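Local coordinates for protein 4-alpha-glucanotransferase (Aquifex aeolicus, PDB 1TZ7) that belongs to the amylomaltase family, large single-chain proteins built round a parallel beta/alpha barrel with inserted helical and sheet elements, at residues Leu128-Phe132 / Arg194-Phe200; Trp151-Tyr155 / Gln202-Phe206; Ile409-Phe413 / Glu434-Asn438. All blocks are in the same frame, centred on the assembly; numbering follows the deposited sequence.

Overall arrangement
From the N terminus, the chain lays down barrel strands 23-27 and 60-62 and then leaves for a helical insertion before returning with strand 222-227. Interactions 1 and 2 lie in that insertion and share helix 192-218. Interaction 1 closes a loop from helix 117-133, and interaction 2 one from helix 149-165. Their segments alternate along the chain, so the loops cross rather than nest. With centres about 11 Å apart, the two contacts touch, F195 packing on R153 and V199 on L152. Interaction 3 follows in series, closing a short loop between barrel strands 397-400 and 452-456, on the opposite side of the chain's centre, its own centre about 46 Å from that of interaction 1.

Interaction 1 (Leu128-Phe132 / Arg194-Phe200); sequences LEKAF and RFYFHVF
F132 lays its ring against helix 192-218 at F197, whose CA sits over the ring centre, 3.7 Å from the F132 centroid, in a CH-pi contact. F132 has CG anti to the backbone N (chi1 -178°), and this directs the ring at helix 192-218. The F197 ring turns its edge to the F132 face, an offset edge-to-face pair with centroids 5.6 Å apart. F200, one helical turn on, meets F132 obliquely, the two side chains running alongside each other and pointing opposite ways, F200 CG lying 3.6 Å from F132 CD1. F132, F197 and F200 thus form an aromatic cluster where helices 117-133 and 192-218 cross, inside the helical insertion between the second and third barrel strands. A131 adds a small apolar contact at the edge of the F200 ring, its CB 4.0 Å from F200 CZ.

E129 covers F197: its carboxylate stacks on the ring, planes 16° apart, with OE2 3.4 Å from F197 CZ. R194, doubly bent along its chain, grips that carboxylate end-on, NH2 to OE1 at 3.1 Å and NH1 to OE2 at 3.2 Å. Both bonds use syn lone pairs, but they are well short of straight, and the oxygens stand out of the guanidinium plane. R194 NH1 also has a long, weak ion pair with E163. Farther out, F135 meets the F200 ring, F138 packs on F132, and L141 of helix 138-147 touches F200.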
ATOM      1  N   LEU A 128      16.609   8.363  15.297  1.00 31.94           N
ATOM      2  CA  LEU A 128      15.401   9.068  15.734  1.00 31.10           C
ATOM      3  C   LEU A 128      15.365   9.219  17.256  1.00 33.50           C
ATOM      4  O   LEU A 128      14.800  10.178  17.777  1.00 32.67           O
ATOM      5  CB  LEU A 128      14.143   8.330  15.249  1.00 29.29           C
ATOM      6  CG  LEU A 128      13.803   8.504  13.763  1.00 27.27           C
ATOM      7  CD1 LEU A 128      12.840   7.424  13.298  1.00 30.55           C
ATOM      8  CD2 LEU A 128      13.226   9.886  13.501  1.00 34.27           C
ATOM      9  N   GLU A 129      15.967   8.264  17.962  1.00 33.33           N
ATOM     10  CA  GLU A 129      16.103   8.351  19.415  1.00 35.33           C
ATOM     11  C   GLU A 129      17.040   9.490  19.774  1.00 35.53           C
ATOM     12  O   GLU A 129      16.798  10.230  20.723  1.00 28.53           O
ATOM     13  CB  GLU A 129      16.641   7.031  19.985  1.00 36.05           C
ATOM     14  CG  GLU A 129      15.607   5.915  20.057  1.00 41.30           C
ATOM     15  CD  GLU A 129      14.677   6.049  21.246  1.00 35.01           C
ATOM     16  OE1 GLU A 129      14.876   6.969  22.064  1.00 54.48           O
ATOM     17  OE2 GLU A 129      13.743   5.231  21.360  1.00 41.45           O
ATOM     18  N   LYS A 130      18.113   9.624  18.998  1.00 35.45           N
ATOM     19  CA  LYS A 130      19.112  10.663  19.220  1.00 39.79           C
ATOM     20  C   LYS A 130      18.551  12.038  18.858  1.00 37.68           C
ATOM     21  O   LYS A 130      18.839  13.031  19.526  1.00 33.98           O
ATOM     22  CB  LYS A 130      20.365  10.371  18.382  1.00 39.65           C
ATOM     23  CG  LYS A 130      21.583  11.189  18.772  1.00 52.20           C
ATOM     24  CD  LYS A 130      22.877  10.554  18.242  1.00 62.73           C
ATOM     25  CE  LYS A 130      23.359   9.408  19.142  1.00 66.37           C
ATOM     26  NZ  LYS A 130      24.782   9.583  19.564  1.00 64.03           N
ATOM     27  N   ALA A 131      17.744  12.083  17.801  1.00 34.39           N
ATOM     28  CA  ALA A 131      17.143  13.335  17.342  1.00 38.51           C
ATOM     29  C   ALA A 131      16.116  13.849  18.346  1.00 37.79           C
ATOM     30  O   ALA A 131      15.991  15.053  18.556  1.00 38.31           O
ATOM     31  CB  ALA A 131      16.490  13.136  15.975  1.00 36.02           C
ATOM     32  N   PHE A 132      15.388  12.924  18.965  1.00 37.12           N
ATOM     33  CA  PHE A 132      14.364  13.275  19.943  1.00 40.52           C
ATOM     34  C   PHE A 132      14.981  13.912  21.197  1.00 42.82           C
ATOM     35  O   PHE A 132      14.361  14.760  21.835  1.00 45.14           O
ATOM     36  CB  PHE A 132      13.559  12.034  20.333  1.00 37.72           C
ATOM     37  CG  PHE A 132      12.443  12.315  21.297  1.00 44.03           C
ATOM     38  CD1 PHE A 132      11.396  13.153  20.942  1.00 39.82           C
ATOM     39  CD2 PHE A 132      12.438  11.742  22.565  1.00 39.87           C
ATOM     40  CE1 PHE A 132      10.367  13.413  21.828  1.00 38.47           C
ATOM     41  CE2 PHE A 132      11.411  12.000  23.451  1.00 38.54           C
ATOM     42  CZ  PHE A 132      10.376  12.836  23.083  1.00 49.62           C
ATOM     43  N   ARG A 194       7.952   8.539  26.656  1.00 28.87           N
ATOM     44  CA  ARG A 194       7.927   7.540  25.588  1.00 32.07           C
ATOM     45  C   ARG A 194       6.768   7.804  24.624  1.00 30.46           C
ATOM     46  O   ARG A 194       6.891   7.597  23.414  1.00 25.25           O
ATOM     47  CB  ARG A 194       7.797   6.134  26.182  1.00 33.50           C
ATOM     48  CG  ARG A 194       9.044   5.649  26.896  1.00 34.29           C
ATOM     49  CD  ARG A 194      10.093   5.070  25.971  1.00 43.77           C
ATOM     50  NE  ARG A 194      10.989   6.099  25.442  1.00 45.15           N
ATOM     51  CZ  ARG A 194      11.521   6.080  24.218  1.00 34.33           C
ATOM     52  NH1 ARG A 194      11.251   5.083  23.376  1.00 22.08           N
ATOM     53  NH2 ARG A 194      12.325   7.064  23.832  1.00 44.49           N
ATOM     54  N   PHE A 195       5.645   8.258  25.171  1.00 25.16           N
ATOM     55  CA  PHE A 195       4.487   8.629  24.367  1.00 28.84           C
ATOM     56  C   PHE A 195       4.886   9.678  23.337  1.00 30.95           C
ATOM     57  O   PHE A 195       4.577   9.548  22.156  1.00 21.66           O
ATOM     58  CB  PHE A 195       3.362   9.164  25.272  1.00 30.34           C
ATOM     59  CG  PHE A 195       2.262   9.884  24.528  1.00 27.17           C
ATOM     60  CD1 PHE A 195       1.227   9.174  23.931  1.00 26.76           C
ATOM     61  CD2 PHE A 195       2.256  11.272  24.442  1.00 32.50           C
ATOM     62  CE1 PHE A 195       0.213   9.836  23.256  1.00 32.20           C
ATOM     63  CE2 PHE A 195       1.242  11.936  23.765  1.00 39.10           C
ATOM     64  CZ  PHE A 195       0.224  11.219  23.173  1.00 29.59           C
ATOM     65  N   TYR A 196       5.593  10.706  23.792  1.00 25.55           N
ATOM     66  CA  TYR A 196       5.907  11.849  22.947  1.00 30.67           C
ATOM     67  C   TYR A 196       7.026  11.541  21.945  1.00 31.65           C
ATOM     68  O   TYR A 196       7.147  12.214  20.923  1.00 31.56           O
ATOM     69  CB  TYR A 196       6.282  13.063  23.803  1.00 34.14           C
ATOM     70  CG  TYR A 196       5.100  13.942  24.150  1.00 29.53           C
ATOM     71  CD1 TYR A 196       4.485  14.725  23.180  1.00 41.40           C
ATOM     72  CD2 TYR A 196       4.593  13.983  25.443  1.00 44.25           C
ATOM     73  CE1 TYR A 196       3.397  15.531  23.488  1.00 47.74           C
ATOM     74  CE2 TYR A 196       3.505  14.787  25.764  1.00 50.51           C
ATOM     75  CZ  TYR A 196       2.913  15.558  24.780  1.00 53.31           C
ATOM     76  OH  TYR A 196       1.836  16.355  25.088  1.00 57.96           O
ATOM     77  N   PHE A 197       7.839  10.524  22.237  1.00 28.90           N
ATOM     78  CA  PHE A 197       8.824  10.047  21.265  1.00 25.44           C
ATOM     79  C   PHE A 197       8.116   9.483  20.045  1.00 24.21           C
ATOM     80  O   PHE A 197       8.548   9.692  18.921  1.00 19.16           O
ATOM     81  CB  PHE A 197       9.738   8.971  21.874  1.00 29.23           C
ATOM     82  CG  PHE A 197      10.516   8.182  20.842  1.00 27.41           C
ATOM     83  CD1 PHE A 197      11.650   8.722  20.241  1.00 22.54           C
ATOM     84  CD2 PHE A 197      10.102   6.908  20.459  1.00 31.70           C
ATOM     85  CE1 PHE A 197      12.366   7.999  19.282  1.00 26.97           C
ATOM     86  CE2 PHE A 197      10.815   6.184  19.500  1.00 32.31           C
ATOM     87  CZ  PHE A 197      11.945   6.734  18.914  1.00 26.90           C
ATOM     88  N   HIS A 198       7.024   8.766  20.278  1.00 25.90           N
ATOM     89  CA  HIS A 198       6.311   8.093  19.204  1.00 27.70           C
ATOM     90  C   HIS A 198       5.462   9.044  18.378  1.00 24.21           C
ATOM     91  O   HIS A 198       5.257   8.817  17.189  1.00 21.71           O
ATOM     92  CB  HIS A 198       5.481   6.944  19.758  1.00 27.16           C
ATOM     93  CG  HIS A 198       6.313   5.801  20.225  1.00 35.44           C
ATOM     94  ND1 HIS A 198       7.169   5.122  19.386  1.00 37.33           N
ATOM     95  CD2 HIS A 198       6.463   5.243  21.449  1.00 41.38           C
ATOM     96  CE1 HIS A 198       7.795   4.182  20.067  1.00 47.74           C
ATOM     97  NE2 HIS A 198       7.385   4.234  21.322  1.00 36.34           N
ATOM     98  N   VAL A 199       4.978  10.124  18.991  1.00 25.97           N
ATOM     99  CA  VAL A 199       4.315  11.178  18.211  1.00 32.51           C
ATOM    100  C   VAL A 199       5.356  11.964  17.406  1.00 19.06           C
ATOM    101  O   VAL A 199       5.103  12.353  16.280  1.00 21.97           O
ATOM    102  CB  VAL A 199       3.443  12.168  19.103  1.00 33.69           C
ATOM    103  CG1 VAL A 199       2.895  11.465  20.332  1.00 24.42           C
ATOM    104  CG2 VAL A 199       4.228  13.397  19.484  1.00 38.25           C
ATOM    105  N   PHE A 200       6.535  12.169  18.001  1.00 19.86           N
ATOM    106  CA  PHE A 200       7.648  12.842  17.316  1.00 19.15           C
ATOM    107  C   PHE A 200       8.058  12.088  16.053  1.00 27.31           C
ATOM    108  O   PHE A 200       8.324  12.696  15.024  1.00 25.56           O
ATOM    109  CB  PHE A 200       8.858  12.977  18.257  1.00 27.37           C
ATOM    110  CG  PHE A 200      10.150  13.313  17.549  1.00 25.67           C
ATOM    111  CD1 PHE A 200      10.422  14.615  17.149  1.00 31.93           C
ATOM    112  CD2 PHE A 200      11.093  12.323  17.282  1.00 28.10           C
ATOM    113  CE1 PHE A 200      11.612  14.925  16.496  1.00 22.02           C
ATOM    114  CE2 PHE A 200      12.280  12.630  16.629  1.00 27.45           C
ATOM    115  CZ  PHE A 200      12.538  13.931  16.237  1.00 21.59           C
TER

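Interaction 2 (Trp151-Tyr155 / Gln202-Phe206); sequences WLRDY and QFVFF
Q202 extends its side chain from helix 192-218 against W151, L152 and Y155 of helix 149-165. With CG beside the backbone N, a bend at chi2 turns the amide back, and each part of the chain faces a different partner. The aliphatic part, at CG, runs past L152 CD1 at 3.7 Å, the two side chains pointing opposite ways. The amide turns its oxygen to the rim of the indole, where Q202 OE1 lies 3.4 Å from W151 CH2, near the ring plane; amide and indole planes stand 82° apart. Q202 NE2 approaches the Y155 ring obliquely, 3.8 Å from CE2, amide and ring again steeply inclined. The amide is buried but its polar atoms are satisfied: OE1 accepts a hydrogen bond from G86 N, and NE2 is also hydrogen-bonded outside the two segments.

W151 has CG between its backbone N and carbonyl carbon (chi1 70°), a conformation that swings the indole over its neighbour, L152 CB lying over the ring. The six-membered ring then reaches F206, which comes from the opposite direction; W151 CZ2 and F206 CE1 are 3.8 Å apart and the planes meet obliquely, at 37°. H148 touches both rings, and H295 meets W151 edge-to-face. The segment axes stay 13.1 Å apart, so long side chains do the bridging, in a buried helix-helix packing of mixed aromatic, aliphatic and amide groups within the insertion that precedes the third strand of the beta/alpha barrel.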
ATOM      1  N   TRP A 151      -6.440   9.327  15.797  1.00 30.21           N
ATOM      2  CA  TRP A 151      -5.670   8.058  15.758  1.00 28.43           C
ATOM      3  C   TRP A 151      -4.344   8.093  16.557  1.00 32.03           C
ATOM      4  O   TRP A 151      -3.902   7.063  17.066  1.00 31.65           O
ATOM      5  CB  TRP A 151      -5.388   7.640  14.310  1.00 28.78           C
ATOM      6  CG  TRP A 151      -4.393   8.515  13.604  1.00 28.21           C
ATOM      7  CD1 TRP A 151      -4.662   9.634  12.877  1.00 35.74           C
ATOM      8  CD2 TRP A 151      -2.971   8.339  13.549  1.00 27.69           C
ATOM      9  NE1 TRP A 151      -3.500  10.170  12.376  1.00 29.48           N
ATOM     10  CE2 TRP A 151      -2.446   9.393  12.774  1.00 33.53           C
ATOM     11  CE3 TRP A 151      -2.084   7.398  14.080  1.00 27.42           C
ATOM     12  CZ2 TRP A 151      -1.082   9.530  12.519  1.00 25.42           C
ATOM     13  CZ3 TRP A 151      -0.725   7.539  13.823  1.00 29.70           C
ATOM     14  CH2 TRP A 151      -0.243   8.594  13.052  1.00 25.29           C
ATOM     15  N   LEU A 152      -3.721   9.267  16.655  1.00 29.48           N
ATOM     16  CA  LEU A 152      -2.314   9.350  17.073  1.00 30.19           C
ATOM     17  C   LEU A 152      -2.138   9.243  18.592  1.00 28.95           C
ATOM     18  O   LEU A 152      -1.156   8.688  19.061  1.00 29.12           O
ATOM     19  CB  LEU A 152      -1.675  10.638  16.564  1.00 23.90           C
ATOM     20  CG  LEU A 152      -0.202  10.855  16.944  1.00 24.05           C
ATOM     21  CD1 LEU A 152       0.670   9.670  16.528  1.00 33.27           C
ATOM     22  CD2 LEU A 152       0.315  12.140  16.328  1.00 31.78           C
ATOM     23  N   ARG A 153      -3.092   9.783  19.353  1.00 25.72           N
ATOM     24  CA  ARG A 153      -3.092   9.609  20.810  1.00 28.32           C
ATOM     25  C   ARG A 153      -3.097   8.131  21.157  1.00 25.23           C
ATOM     26  O   ARG A 153      -2.368   7.687  22.042  1.00 25.44           O
ATOM     27  CB  ARG A 153      -4.314  10.293  21.440  1.00 25.05           C
ATOM     28  CG  ARG A 153      -4.246  11.813  21.446  1.00 48.19           C
ATOM     29  CD  ARG A 153      -5.618  12.501  21.410  1.00 58.11           C
ATOM     30  NE  ARG A 153      -5.673  13.677  22.282  1.00 68.25           N
ATOM     31  CZ  ARG A 153      -5.088  14.850  22.013  1.00 75.19           C
ATOM     32  NH1 ARG A 153      -5.197  15.857  22.872  1.00 78.94           N
ATOM     33  NH2 ARG A 153      -4.395  15.017  20.890  1.00 80.44           N
ATOM     34  N   ASP A 154      -3.923   7.371  20.446  1.00 28.13           N
ATOM     35  CA  ASP A 154      -4.067   5.952  20.692  1.00 24.89           C
ATOM     36  C   ASP A 154      -2.844   5.177  20.211  1.00 26.75           C
ATOM     37  O   ASP A 154      -2.431   4.221  20.844  1.00 24.34           O
ATOM     38  CB  ASP A 154      -5.323   5.421  20.002  1.00 29.93           C
ATOM     39  CG  ASP A 154      -6.593   5.844  20.705  1.00 30.91           C
ATOM     40  OD1 ASP A 154      -7.531   6.303  20.025  1.00 32.38           O
ATOM     41  OD2 ASP A 154      -6.743   5.756  21.932  1.00 24.00           O
ATOM     42  N   TYR A 155      -2.269   5.595  19.083  1.00 24.72           N
ATOM     43  CA  TYR A 155      -1.164   4.856  18.483  1.00 26.21           C
ATOM     44  C   TYR A 155       0.111   5.031  19.291  1.00 29.01           C
ATOM     45  O   TYR A 155       0.797   4.067  19.586  1.00 27.09           O
ATOM     46  CB  TYR A 155      -0.916   5.286  17.043  1.00 24.71           C
ATOM     47  CG  TYR A 155       0.289   4.598  16.433  1.00 32.73           C
ATOM     48  CD1 TYR A 155       0.247   3.249  16.099  1.00 26.39           C
ATOM     49  CD2 TYR A 155       1.476   5.291  16.217  1.00 26.04           C
ATOM     50  CE1 TYR A 155       1.350   2.607  15.551  1.00 30.80           C
ATOM     51  CE2 TYR A 155       2.587   4.660  15.668  1.00 26.63           C
ATOM     52  CZ  TYR A 155       2.517   3.317  15.337  1.00 25.78           C
ATOM     53  OH  TYR A 155       3.618   2.687  14.793  1.00 27.87           O
ATOM     54  N   GLN A 202       6.125  10.090  14.264  1.00 22.53           N
ATOM     55  CA  GLN A 202       5.032  10.289  13.316  1.00 26.08           C
ATOM     56  C   GLN A 202       5.045  11.707  12.745  1.00 21.89           C
ATOM     57  O   GLN A 202       4.779  11.910  11.569  1.00 24.01           O
ATOM     58  CB  GLN A 202       3.690  10.009  13.991  1.00 23.87           C
ATOM     59  CG  GLN A 202       3.455   8.543  14.298  1.00 26.66           C
ATOM     60  CD  GLN A 202       3.647   7.666  13.089  1.00 26.63           C
ATOM     61  OE1 GLN A 202       2.964   7.834  12.089  1.00 25.02           O
ATOM     62  NE2 GLN A 202       4.585   6.734  13.170  1.00 23.60           N
ATOM     63  N   PHE A 203       5.354  12.679  13.593  1.00 20.96           N
ATOM     64  CA  PHE A 203       5.513  14.070  13.166  1.00 21.66           C
ATOM     65  C   PHE A 203       6.551  14.171  12.038  1.00 27.06           C
ATOM     66  O   PHE A 203       6.281  14.741  10.978  1.00 25.33           O
ATOM     67  CB  PHE A 203       5.941  14.931  14.361  1.00 22.10           C
ATOM     68  CG  PHE A 203       6.311  16.350  13.999  1.00 31.43           C
ATOM     69  CD1 PHE A 203       7.644  16.754  13.983  1.00 36.68           C
ATOM     70  CD2 PHE A 203       5.331  17.284  13.696  1.00 39.30           C
ATOM     71  CE1 PHE A 203       7.988  18.065  13.660  1.00 34.20           C
ATOM     72  CE2 PHE A 203       5.676  18.600  13.372  1.00 37.05           C
ATOM     73  CZ  PHE A 203       7.002  18.983  13.354  1.00 34.13           C
ATOM     74  N   VAL A 204       7.729  13.602  12.271  1.00 24.81           N
ATOM     75  CA  VAL A 204       8.808  13.648  11.292  1.00 22.74           C
ATOM     76  C   VAL A 204       8.373  13.018   9.974  1.00 22.89           C
ATOM     77  O   VAL A 204       8.672  13.541   8.906  1.00 22.17           O
ATOM     78  CB  VAL A 204      10.080  12.923  11.807  1.00 29.29           C
ATOM     79  CG1 VAL A 204      11.122  12.797  10.689  1.00 29.02           C
ATOM     80  CG2 VAL A 204      10.669  13.665  13.003  1.00 31.07           C
ATOM     81  N   PHE A 205       7.663  11.892  10.055  1.00 25.94           N
ATOM     82  CA  PHE A 205       7.247  11.170   8.855  1.00 26.64           C
ATOM     83  C   PHE A 205       6.255  11.990   8.037  1.00 30.08           C
ATOM     84  O   PHE A 205       6.410  12.138   6.828  1.00 25.30           O
ATOM     85  CB  PHE A 205       6.616   9.820   9.213  1.00 22.04           C
ATOM     86  CG  PHE A 205       6.063   9.082   8.020  1.00 21.38           C
ATOM     87  CD1 PHE A 205       6.822   8.115   7.371  1.00 19.75           C
ATOM     88  CD2 PHE A 205       4.790   9.370   7.535  1.00 24.42           C
ATOM     89  CE1 PHE A 205       6.321   7.441   6.266  1.00 30.74           C
ATOM     90  CE2 PHE A 205       4.287   8.700   6.433  1.00 25.99           C
ATOM     91  CZ  PHE A 205       5.055   7.732   5.798  1.00 31.94           C
ATOM     92  N   PHE A 206       5.233  12.510   8.710  1.00 25.66           N
ATOM     93  CA  PHE A 206       4.114  13.145   8.036  1.00 26.08           C
ATOM     94  C   PHE A 206       4.508  14.512   7.473  1.00 21.92           C
ATOM     95  O   PHE A 206       3.970  14.950   6.462  1.00 24.57           O
ATOM     96  CB  PHE A 206       2.920  13.283   8.994  1.00 25.92           C
ATOM     97  CG  PHE A 206       2.005  12.080   9.003  1.00 34.00           C
ATOM     98  CD1 PHE A 206       2.316  10.955   9.767  1.00 25.36           C
ATOM     99  CD2 PHE A 206       0.842  12.069   8.246  1.00 31.85           C
ATOM    100  CE1 PHE A 206       1.476   9.846   9.774  1.00 29.35           C
ATOM    101  CE2 PHE A 206       0.002  10.962   8.253  1.00 48.08           C
ATOM    102  CZ  PHE A 206       0.323   9.850   9.017  1.00 32.11           C
TER

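Interaction 3 (Ile409-Phe413 / Glu434-Asn438); sequences IRGWF and EEKVN
Two helix starts meet in the excursion between the seventh and eighth barrel strands, where I409, R410 and F413 of helix 409-414 pack on E434, V437 and N438 at the entry to helix 437-447. R410 carries the polar part. Its chain runs extended from CG to NE and presents the guanidinium side-on to E434, NE to OE2 and NH2 to OE1, each 3.0 Å. The bonds are nearly straight, 162° and 168°, and both oxygens lie close to the guanidinium plane; this two-bond pairing of nearly coplanar groups fixes the rotation of the guanidinium. E434 turns back to it with CG between backbone N and carbonyl carbon (chi1 63°) and a further bend at chi2. E435 CB covers one guanidinium face, while R410 NH1 bonds N462 O.

The apolar part of the junction between helix 409-414 and the lead-in to helix 437-447 is built on F413 and V437. V437 CG2 sits over the centre of the F413 ring, 3.6 Å from its centroid, as a CH-pi contact, and V437 CG1 meets I409 CG2 at 3.7 Å. E434 CB comes obliquely to the same F413 ring, 3.5 Å from CE2. R421 adds a cation-pi contact to F413, and L424 and F425 of helix 418-428 pack on it.

At the start of both helices, one water accepts from R410 N at 3.0 Å and from N438 ND2 at 2.8 Å, linking their first turns. N438 ND2 also bonds N462 OD1, and D459 OD1 accepts from I409 N.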
ATOM      1  N   ILE A 409       7.014  -8.313 -16.162  1.00 27.60           N
ATOM      2  CA  ILE A 409       6.654  -8.874 -17.470  1.00 27.13           C
ATOM      3  C   ILE A 409       7.747  -9.775 -18.062  1.00 27.34           C
ATOM      4  O   ILE A 409       7.448 -10.821 -18.637  1.00 26.70           O
ATOM      5  CB  ILE A 409       6.316  -7.724 -18.459  1.00 21.14           C
ATOM      6  CG1 ILE A 409       4.935  -7.137 -18.142  1.00 28.43           C
ATOM      7  CG2 ILE A 409       6.372  -8.218 -19.922  1.00 23.59           C
ATOM      8  CD1 ILE A 409       3.782  -8.151 -18.251  1.00 46.15           C
ATOM      9  N   ARG A 410       9.006  -9.369 -17.923  1.00 30.27           N
ATOM     10  CA  ARG A 410      10.113 -10.103 -18.547  1.00 30.10           C
ATOM     11  C   ARG A 410      10.303 -11.479 -17.904  1.00 26.57           C
ATOM     12  O   ARG A 410      10.615 -12.444 -18.589  1.00 22.12           O
ATOM     13  CB  ARG A 410      11.413  -9.299 -18.462  1.00 25.83           C
ATOM     14  CG  ARG A 410      12.592  -9.927 -19.242  1.00 29.06           C
ATOM     15  CD  ARG A 410      13.823  -9.024 -19.338  1.00 29.54           C
ATOM     16  NE  ARG A 410      14.823  -9.548 -20.267  1.00 24.87           N
ATOM     17  CZ  ARG A 410      15.966  -8.932 -20.569  1.00 33.76           C
ATOM     18  NH1 ARG A 410      16.264  -7.766 -20.020  1.00 28.10           N
ATOM     19  NH2 ARG A 410      16.815  -9.487 -21.425  1.00 28.63           N
ATOM     20  N   GLY A 411      10.121 -11.553 -16.585  1.00 27.15           N
ATOM     21  CA  GLY A 411      10.223 -12.815 -15.862  1.00 30.61           C
ATOM     22  C   GLY A 411       8.995 -13.693 -16.054  1.00 25.81           C
ATOM     23  O   GLY A 411       9.091 -14.914 -16.100  1.00 30.58           O
ATOM     24  N   TRP A 412       7.839 -13.054 -16.157  1.00 25.72           N
ATOM     25  CA  TRP A 412       6.598 -13.737 -16.492  1.00 22.93           C
ATOM     26  C   TRP A 412       6.710 -14.393 -17.870  1.00 27.55           C
ATOM     27  O   TRP A 412       6.297 -15.545 -18.062  1.00 25.12           O
ATOM     28  CB  TRP A 412       5.436 -12.732 -16.461  1.00 27.10           C
ATOM     29  CG  TRP A 412       4.218 -13.143 -17.227  1.00 34.37           C
ATOM     30  CD1 TRP A 412       3.222 -13.980 -16.804  1.00 37.51           C
ATOM     31  CD2 TRP A 412       3.849 -12.716 -18.544  1.00 34.21           C
ATOM     32  NE1 TRP A 412       2.262 -14.105 -17.782  1.00 32.79           N
ATOM     33  CE2 TRP A 412       2.622 -13.338 -18.860  1.00 27.72           C
ATOM     34  CE3 TRP A 412       4.436 -11.869 -19.499  1.00 29.32           C
ATOM     35  CZ2 TRP A 412       1.975 -13.144 -20.087  1.00 28.21           C
ATOM     36  CZ3 TRP A 412       3.789 -11.677 -20.713  1.00 28.77           C
ATOM     37  CH2 TRP A 412       2.573 -12.312 -20.994  1.00 33.40           C
ATOM     38  N   PHE A 413       7.285 -13.668 -18.822  1.00 25.84           N
ATOM     39  CA  PHE A 413       7.424 -14.176 -20.176  1.00 30.06           C
ATOM     40  C   PHE A 413       8.383 -15.349 -20.224  1.00 25.52           C
ATOM     41  O   PHE A 413       8.188 -16.283 -20.999  1.00 27.78           O
ATOM     42  CB  PHE A 413       7.908 -13.078 -21.123  1.00 23.91           C
ATOM     43  CG  PHE A 413       8.021 -13.525 -22.545  1.00 22.25           C
ATOM     44  CD1 PHE A 413       6.899 -13.571 -23.363  1.00 23.58           C
ATOM     45  CD2 PHE A 413       9.247 -13.919 -23.069  1.00 22.37           C
ATOM     46  CE1 PHE A 413       7.001 -13.992 -24.682  1.00 24.40           C
ATOM     47  CE2 PHE A 413       9.352 -14.340 -24.387  1.00 30.30           C
ATOM     48  CZ  PHE A 413       8.230 -14.377 -25.191  1.00 25.50           C
ATOM     49  N   GLU A 434      12.478 -12.099 -26.319  1.00 22.54           N
ATOM     50  CA  GLU A 434      12.050 -11.966 -24.927  1.00 25.58           C
ATOM     51  C   GLU A 434      12.416 -10.587 -24.330  1.00 30.57           C
ATOM     52  O   GLU A 434      11.717 -10.079 -23.461  1.00 28.20           O
ATOM     53  CB  GLU A 434      12.635 -13.104 -24.069  1.00 29.23           C
ATOM     54  CG  GLU A 434      14.157 -13.123 -23.983  1.00 31.09           C
ATOM     55  CD  GLU A 434      14.697 -12.229 -22.883  1.00 37.19           C
ATOM     56  OE1 GLU A 434      15.900 -11.921 -22.918  1.00 32.87           O
ATOM     57  OE2 GLU A 434      13.914 -11.833 -21.983  1.00 26.00           O
ATOM     58  N   GLU A 435      13.502  -9.989 -24.817  1.00 27.58           N
ATOM     59  CA  GLU A 435      13.962  -8.694 -24.294  1.00 28.27           C
ATOM     60  C   GLU A 435      13.129  -7.513 -24.835  1.00 25.59           C
ATOM     61  O   GLU A 435      13.214  -6.409 -24.316  1.00 28.26           O
ATOM     62  CB  GLU A 435      15.453  -8.476 -24.612  1.00 33.63           C
ATOM     63  CG  GLU A 435      15.751  -8.154 -26.077  1.00 40.89           C
ATOM     64  CD  GLU A 435      16.275  -9.350 -26.848  1.00 50.13           C
ATOM     65  OE1 GLU A 435      15.939 -10.498 -26.482  1.00 41.51           O
ATOM     66  OE2 GLU A 435      17.022  -9.143 -27.825  1.00 60.67           O
ATOM     67  N   LYS A 436      12.328  -7.764 -25.874  1.00 27.81           N
ATOM     68  CA  LYS A 436      11.486  -6.716 -26.479  1.00 22.82           C
ATOM     69  C   LYS A 436      10.033  -6.773 -25.983  1.00 26.74           C
ATOM     70  O   LYS A 436       9.222  -5.921 -26.338  1.00 28.15           O
ATOM     71  CB  LYS A 436      11.507  -6.834 -28.006  1.00 28.64           C
ATOM     72  CG  LYS A 436      12.816  -6.408 -28.643  1.00 33.55           C
ATOM     73  CD  LYS A 436      12.947  -4.888 -28.696  1.00 64.25           C
ATOM     74  CE  LYS A 436      14.060  -4.457 -29.650  1.00 71.81           C
ATOM     75  NZ  LYS A 436      13.567  -4.281 -31.046  1.00 71.48           N
ATOM     76  N   VAL A 437       9.716  -7.776 -25.161  1.00 25.09           N
ATOM     77  CA  VAL A 437       8.334  -8.016 -24.728  1.00 23.56           C
ATOM     78  C   VAL A 437       7.798  -6.864 -23.886  1.00 29.08           C
ATOM     79  O   VAL A 437       6.656  -6.449 -24.055  1.00 25.64           O
ATOM     80  CB  VAL A 437       8.208  -9.333 -23.917  1.00 24.32           C
ATOM     81  CG1 VAL A 437       6.794  -9.475 -23.333  1.00 31.14           C
ATOM     82  CG2 VAL A 437       8.541 -10.524 -24.787  1.00 30.77           C
ATOM     83  N   ASN A 438       8.626  -6.352 -22.978  1.00 22.08           N
ATOM     84  CA  ASN A 438       8.223  -5.240 -22.114  1.00 24.20           C
ATOM     85  C   ASN A 438       7.747  -4.046 -22.922  1.00 26.78           C
ATOM     86  O   ASN A 438       6.708  -3.479 -22.641  1.00 29.12           O
ATOM     87  CB  ASN A 438       9.382  -4.814 -21.208  1.00 29.31           C
ATOM     88  CG  ASN A 438       9.251  -5.355 -19.801  1.00 39.78           C
ATOM     89  OD1 ASN A 438       8.220  -5.185 -19.148  1.00 37.94           O
ATOM     90  ND2 ASN A 438      10.292  -6.009 -19.326  1.00 33.77           N
TER
HETATM   91  O   HOH W   1       9.751  -6.774 -16.705  1.00 49.46           O